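Local coordinates for laminin subunit ALPHA-1 (Mus musculus, PDB 2JD4), which forms part of the basement membrane protein laminin-111, its C-terminal LG4-5 domain pair probably anchoring the laminin to cell surfaces, at residues V196-A210 and A367-P381. The protein carries 4 engineered substitutions. Sequence-based numbering, arbitrary orientation.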
loop_
_atom_site.group_PDB
_atom_site.type_symbol
_atom_site.label_atom_id
_atom_site.label_comp_id
_atom_site.label_asym_id
_atom_site.label_seq_id
_atom_site.Cartn_x
_atom_site.Cartn_y
_atom_site.Cartn_z
ATOM N N VAL A 196 -5.774 6.265 14.910
ATOM C CA VAL A 196 -6.721 5.227 14.505
ATOM C C VAL A 196 -6.732 5.134 12.979
ATOM O O VAL A 196 -6.953 6.137 12.299
ATOM C CB VAL A 196 -8.161 5.555 14.961
ATOM C CG1 VAL A 196 -9.091 4.425 14.561
ATOM C CG2 VAL A 196 -8.203 5.776 16.461
ATOM N N ALA A 197 -6.507 3.932 12.446
ATOM C CA ALA A 197 -6.485 3.738 10.998
ATOM C C ALA A 197 -7.348 2.561 10.545
ATOM O O ALA A 197 -7.743 1.715 11.352
ATOM C CB ALA A 197 -5.045 3.531 10.521
ATOM N N GLN A 198 -7.641 2.533 9.249
ATOM C CA GLN A 198 -8.436 1.472 8.645
ATOM C C GLN A 198 -7.756 1.093 7.334
ATOM O O GLN A 198 -6.980 1.875 6.792
ATOM C CB GLN A 198 -9.875 1.950 8.395
ATOM C CG GLN A 198 -10.028 3.176 7.491
ATOM C CD GLN A 198 -11.494 3.593 7.315
ATOM O OE1 GLN A 198 -12.338 2.783 6.946
ATOM N NE2 GLN A 198 -11.791 4.863 7.583
ATOM N N GLU A 199 -8.025 -0.104 6.826
ATOM C CA GLU A 199 -7.392 -0.531 5.584
ATOM C C GLU A 199 -7.723 0.399 4.421
ATOM O O GLU A 199 -8.895 0.675 4.154
ATOM C CB GLU A 199 -7.815 -1.954 5.223
ATOM C CG GLU A 199 -7.170 -2.453 3.933
ATOM C CD GLU A 199 -7.453 -3.914 3.662
ATOM O OE1 GLU A 199 -8.275 -4.505 4.395
ATOM O OE2 GLU A 199 -6.858 -4.466 2.714
ATOM N N GLY A 200 -6.684 0.871 3.733
ATOM C CA GLY A 200 -6.881 1.763 2.600
ATOM C C GLY A 200 -5.807 2.817 2.370
ATOM O O GLY A 200 -4.867 2.966 3.155
ATOM N N THR A 201 -5.961 3.562 1.275
ATOM C CA THR A 201 -5.031 4.619 0.912
ATOM C C THR A 201 -5.728 5.974 0.950
ATOM O O THR A 201 -6.747 6.173 0.284
ATOM C CB THR A 201 -4.487 4.409 -0.508
ATOM O OG1 THR A 201 -3.632 3.262 -0.532
ATOM C CG2 THR A 201 -3.730 5.635 -0.973
ATOM N N PHE A 202 -5.163 6.905 1.708
ATOM C CA PHE A 202 -5.734 8.243 1.832
ATOM C C PHE A 202 -5.316 9.190 0.701
ATOM O O PHE A 202 -4.143 9.236 0.319
ATOM C CB PHE A 202 -5.320 8.861 3.168
ATOM C CG PHE A 202 -5.954 10.199 3.438
ATOM C CD1 PHE A 202 -7.340 10.332 3.454
ATOM C CD2 PHE A 202 -5.167 11.320 3.688
ATOM C CE1 PHE A 202 -7.938 11.564 3.718
ATOM C CE2 PHE A 202 -5.758 12.563 3.954
ATOM C CZ PHE A 202 -7.143 12.680 3.969
ATOM N N PHE A 203 -6.299 9.927 0.177
ATOM C CA PHE A 203 -6.111 10.919 -0.881
ATOM C C PHE A 203 -6.610 12.234 -0.255
ATOM O O PHE A 203 -7.803 12.376 0.007
ATOM C CB PHE A 203 -6.976 10.594 -2.107
ATOM C CG PHE A 203 -6.545 9.366 -2.873
ATOM C CD1 PHE A 203 -6.744 8.088 -2.356
ATOM C CD2 PHE A 203 -5.981 9.495 -4.141
ATOM C CE1 PHE A 203 -6.392 6.955 -3.092
ATOM C CE2 PHE A 203 -5.626 8.376 -4.889
ATOM C CZ PHE A 203 -5.832 7.098 -4.364
ATOM N N GLU A 204 -5.712 13.185 -0.019
ATOM C CA GLU A 204 -6.089 14.446 0.625
ATOM C C GLU A 204 -6.888 15.450 -0.214
ATOM O O GLU A 204 -7.421 16.421 0.336
ATOM C CB GLU A 204 -4.846 15.141 1.196
ATOM C CG GLU A 204 -3.937 15.792 0.163
ATOM C CD GLU A 204 -2.674 16.379 0.775
ATOM O OE1 GLU A 204 -1.955 17.114 0.071
ATOM O OE2 GLU A 204 -2.393 16.102 1.957
ATOM N N GLY A 205 -6.954 15.236 -1.528
ATOM C CA GLY A 205 -7.714 16.127 -2.394
ATOM C C GLY A 205 -6.896 17.150 -3.162
ATOM O O GLY A 205 -7.456 18.042 -3.800
ATOM N N SER A 206 -5.572 17.016 -3.128
ATOM C CA SER A 206 -4.696 17.963 -3.805
ATOM C C SER A 206 -3.927 17.417 -5.004
ATOM O O SER A 206 -3.455 18.195 -5.835
ATOM C CB SER A 206 -3.679 18.526 -2.813
ATOM O OG SER A 206 -2.766 17.511 -2.408
ATOM N N GLY A 207 -3.790 16.096 -5.101
ATOM C CA GLY A 207 -3.018 15.549 -6.203
ATOM C C GLY A 207 -3.495 14.283 -6.895
ATOM O O GLY A 207 -4.647 14.195 -7.312
ATOM N N TYR A 208 -2.601 13.300 -7.006
ATOM C CA TYR A 208 -2.912 12.047 -7.700
ATOM C C TYR A 208 -1.779 11.036 -7.540
ATOM O O TYR A 208 -0.731 11.335 -6.962
ATOM C CB TYR A 208 -3.063 12.340 -9.195
ATOM C CG TYR A 208 -1.797 12.943 -9.759
ATOM C CD1 TYR A 208 -0.774 12.134 -10.246
ATOM C CD2 TYR A 208 -1.567 14.314 -9.685
ATOM C CE1 TYR A 208 0.447 12.669 -10.633
ATOM C CE2 TYR A 208 -0.348 14.861 -10.070
ATOM C CZ TYR A 208 0.654 14.036 -10.536
ATOM O OH TYR A 208 1.880 14.567 -10.869
ATOM N N ALA A 209 -1.997 9.841 -8.078
ATOM C CA ALA A 209 -0.986 8.789 -8.070
ATOM C C ALA A 209 -0.969 8.233 -9.491
ATOM O O ALA A 209 -2.028 7.951 -10.050
ATOM C CB ALA A 209 -1.353 7.699 -7.085
ATOM N N ALA A 210 0.219 8.107 -10.080
ATOM C CA ALA A 210 0.351 7.576 -11.445
ATOM C C ALA A 210 1.106 6.243 -11.435
ATOM O O ALA A 210 2.200 6.142 -10.872
ATOM C CB ALA A 210 1.072 8.588 -12.342
ATOM N N ALA A 367 3.683 3.673 -7.256
ATOM C CA ALA A 367 3.485 4.812 -8.150
ATOM C C ALA A 367 4.819 5.463 -8.507
ATOM O O ALA A 367 5.695 5.585 -7.655
ATOM C CB ALA A 367 2.564 5.837 -7.486
ATOM N N PHE A 368 4.981 5.874 -9.763
ATOM C CA PHE A 368 6.223 6.518 -10.182
ATOM C C PHE A 368 6.148 8.032 -9.983
ATOM O O PHE A 368 7.165 8.723 -9.996
ATOM C CB PHE A 368 6.556 6.157 -11.644
ATOM C CG PHE A 368 5.539 6.631 -12.661
ATOM C CD1 PHE A 368 5.596 7.924 -13.175
ATOM C CD2 PHE A 368 4.552 5.766 -13.135
ATOM C CE1 PHE A 368 4.688 8.351 -14.152
ATOM C CE2 PHE A 368 3.644 6.179 -14.107
ATOM C CZ PHE A 368 3.712 7.476 -14.619
ATOM N N ASP A 369 4.933 8.533 -9.784
ATOM C CA ASP A 369 4.679 9.955 -9.554
ATOM C C ASP A 369 3.514 9.981 -8.566
ATOM O O ASP A 369 2.430 9.471 -8.857
ATOM C CB ASP A 369 4.299 10.662 -10.858
ATOM C CG ASP A 369 4.233 12.174 -10.708
ATOM O OD1 ASP A 369 4.564 12.688 -9.617
ATOM O OD2 ASP A 369 3.856 12.850 -11.682
ATOM N N LEU A 370 3.757 10.568 -7.400
ATOM C CA LEU A 370 2.783 10.614 -6.317
ATOM C C LEU A 370 2.717 12.008 -5.695
ATOM O O LEU A 370 3.746 12.574 -5.324
ATOM C CB LEU A 370 3.210 9.595 -5.253
ATOM C CG LEU A 370 2.343 9.236 -4.048
ATOM C CD1 LEU A 370 1.255 8.264 -4.478
ATOM C CD2 LEU A 370 3.212 8.585 -2.976
ATOM N N GLN A 371 1.508 12.548 -5.569
ATOM C CA GLN A 371 1.305 13.873 -4.984
ATOM C C GLN A 371 0.040 13.885 -4.122
ATOM O O GLN A 371 -1.049 13.589 -4.612
ATOM C CB GLN A 371 1.154 14.931 -6.087
ATOM C CG GLN A 371 2.237 14.922 -7.162
ATOM C CD GLN A 371 3.614 15.258 -6.621
ATOM O OE1 GLN A 371 3.781 16.217 -5.863
ATOM N NE2 GLN A 371 4.613 14.477 -7.022
ATOM N N GLY A 372 0.180 14.233 -2.846
ATOM C CA GLY A 372 -0.983 14.280 -1.973
ATOM C C GLY A 372 -1.724 12.964 -1.802
ATOM O O GLY A 372 -2.937 12.953 -1.587
ATOM N N VAL A 373 -0.995 11.856 -1.893
ATOM C CA VAL A 373 -1.575 10.519 -1.742
ATOM C C VAL A 373 -0.677 9.735 -0.790
ATOM O O VAL A 373 0.546 9.835 -0.872
ATOM C CB VAL A 373 -1.647 9.780 -3.097
ATOM C CG1 VAL A 373 -2.220 8.378 -2.902
ATOM C CG2 VAL A 373 -2.501 10.580 -4.070
ATOM N N PHE A 374 -1.283 8.947 0.095
ATOM C CA PHE A 374 -0.534 8.193 1.097
ATOM C C PHE A 374 -0.932 6.713 1.088
ATOM O O PHE A 374 -1.727 6.258 1.901
ATOM C CB PHE A 374 -0.783 8.837 2.468
ATOM C CG PHE A 374 -0.576 10.338 2.469
ATOM C CD1 PHE A 374 -1.571 11.192 1.994
ATOM C CD2 PHE A 374 0.623 10.887 2.887
ATOM C CE1 PHE A 374 -1.366 12.570 1.935
ATOM C CE2 PHE A 374 0.843 12.266 2.831
ATOM C CZ PHE A 374 -0.156 13.108 2.353
ATOM N N PRO A 375 -0.354 5.938 0.159
ATOM C CA PRO A 375 -0.658 4.511 0.032
ATOM C C PRO A 375 -0.639 3.675 1.295
ATOM O O PRO A 375 0.332 3.696 2.054
ATOM C CB PRO A 375 0.347 4.020 -1.019
ATOM C CG PRO A 375 1.429 5.020 -0.986
ATOM C CD PRO A 375 0.736 6.329 -0.749
ATOM N N HIS A 376 -1.745 2.966 1.508
ATOM C CA HIS A 376 -1.927 2.058 2.632
ATOM C C HIS A 376 -2.182 2.718 3.984
ATOM O O HIS A 376 -2.411 2.024 4.976
ATOM C CB HIS A 376 -0.727 1.100 2.724
ATOM C CG HIS A 376 -0.477 0.327 1.461
ATOM N ND1 HIS A 376 -1.390 -0.562 0.939
ATOM C CD2 HIS A 376 0.576 0.327 0.610
ATOM C CE1 HIS A 376 -0.912 -1.077 -0.182
ATOM N NE2 HIS A 376 0.280 -0.555 -0.404
ATOM N N SER A 377 -2.152 4.047 4.027
ATOM C CA SER A 377 -2.417 4.767 5.268
ATOM C C SER A 377 -3.714 5.564 5.121
ATOM O O SER A 377 -3.761 6.538 4.371
ATOM C CB SER A 377 -1.245 5.699 5.596
ATOM O OG SER A 377 -1.438 6.355 6.839
ATOM N N CYS A 378 -4.764 5.130 5.821
ATOM C CA CYS A 378 -6.082 5.784 5.787
ATOM C C CYS A 378 -6.541 6.018 7.232
ATOM O O CYS A 378 -6.574 5.086 8.046
ATOM C CB CYS A 378 -7.090 4.905 5.031
ATOM S SG CYS A 378 -8.811 5.518 5.047
ATOM N N PRO A 379 -6.903 7.271 7.569
ATOM C CA PRO A 379 -7.349 7.665 8.912
ATOM C C PRO A 379 -8.767 7.283 9.321
ATOM O O PRO A 379 -9.610 6.967 8.485
ATOM C CB PRO A 379 -7.177 9.175 8.888
ATOM C CG PRO A 379 -7.637 9.505 7.498
ATOM C CD PRO A 379 -6.952 8.426 6.649
ATOM N N GLY A 380 -9.011 7.336 10.628
ATOM C CA GLY A 380 -10.328 7.040 11.165
ATOM C C GLY A 380 -10.658 5.572 11.286
ATOM O O GLY A 380 -10.068 4.743 10.592
ATOM N N PRO A 381 -11.599 5.217 12.174
ATOM C CA PRO A 381 -12.016 3.829 12.386
ATOM C C PRO A 381 -13.002 3.405 11.306
ATOM O O PRO A 381 -13.582 4.248 10.625
ATOM C CB PRO A 381 -12.658 3.879 13.768
ATOM C CG PRO A 381 -13.323 5.218 13.757
ATOM C CD PRO A 381 -12.244 6.109 13.157
HETATM O O HOH W 1 -4.315 2.368 7.029
HETATM O O HOH W 2 -3.899 -0.351 4.787
HETATM O O HOH W 3 -4.802 14.032 -3.279
#
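Tyr208 and Asp369 meet at one end of an antiparallel pairing in which both segments turn a corner, at 205-206 and 371-372. The phenol OH of Tyr208 bonds Asp369 OD2 at 2.7 Å, the oxygen lying in the ring plane while the carboxylate plane stands 89° to it; Gln371 NE2 holds the other oxygen, OD1, at 3.2 Å. With alanine at Asp369, the Tyr208 hydroxyl and the Gln371 amide would probably lose the carboxylate that holds them both.

Gln198 grips the other end. Its CB lies 3.6 Å from Gly380 O; CG, wedged between backbone N and carbonyl carbon (chi1 59°), lies between Gly380 O (3.5 Å) and Cys378 SG (3.6 Å); CD passes Gly380 O, and the extended chain carries NE2 to Pro379 O, 3.2 Å away in the amide plane, in an almost straight bond (176°), while OE1 turns to Trp285.

Between them, Val373 CG1 sits over the Phe203 ring face, Pro379 CG lies over one face of the Phe202 ring, toward its rim, and Thr201 OG1 accepts a hydrogen bond from His376 N, 2.8 Å away. Cys378 is disulfide-bonded to Cys347. Pairing of the domain's first and last strands, with a disulfide near its C-terminal end, is characteristic of the laminin G beta-sandwich.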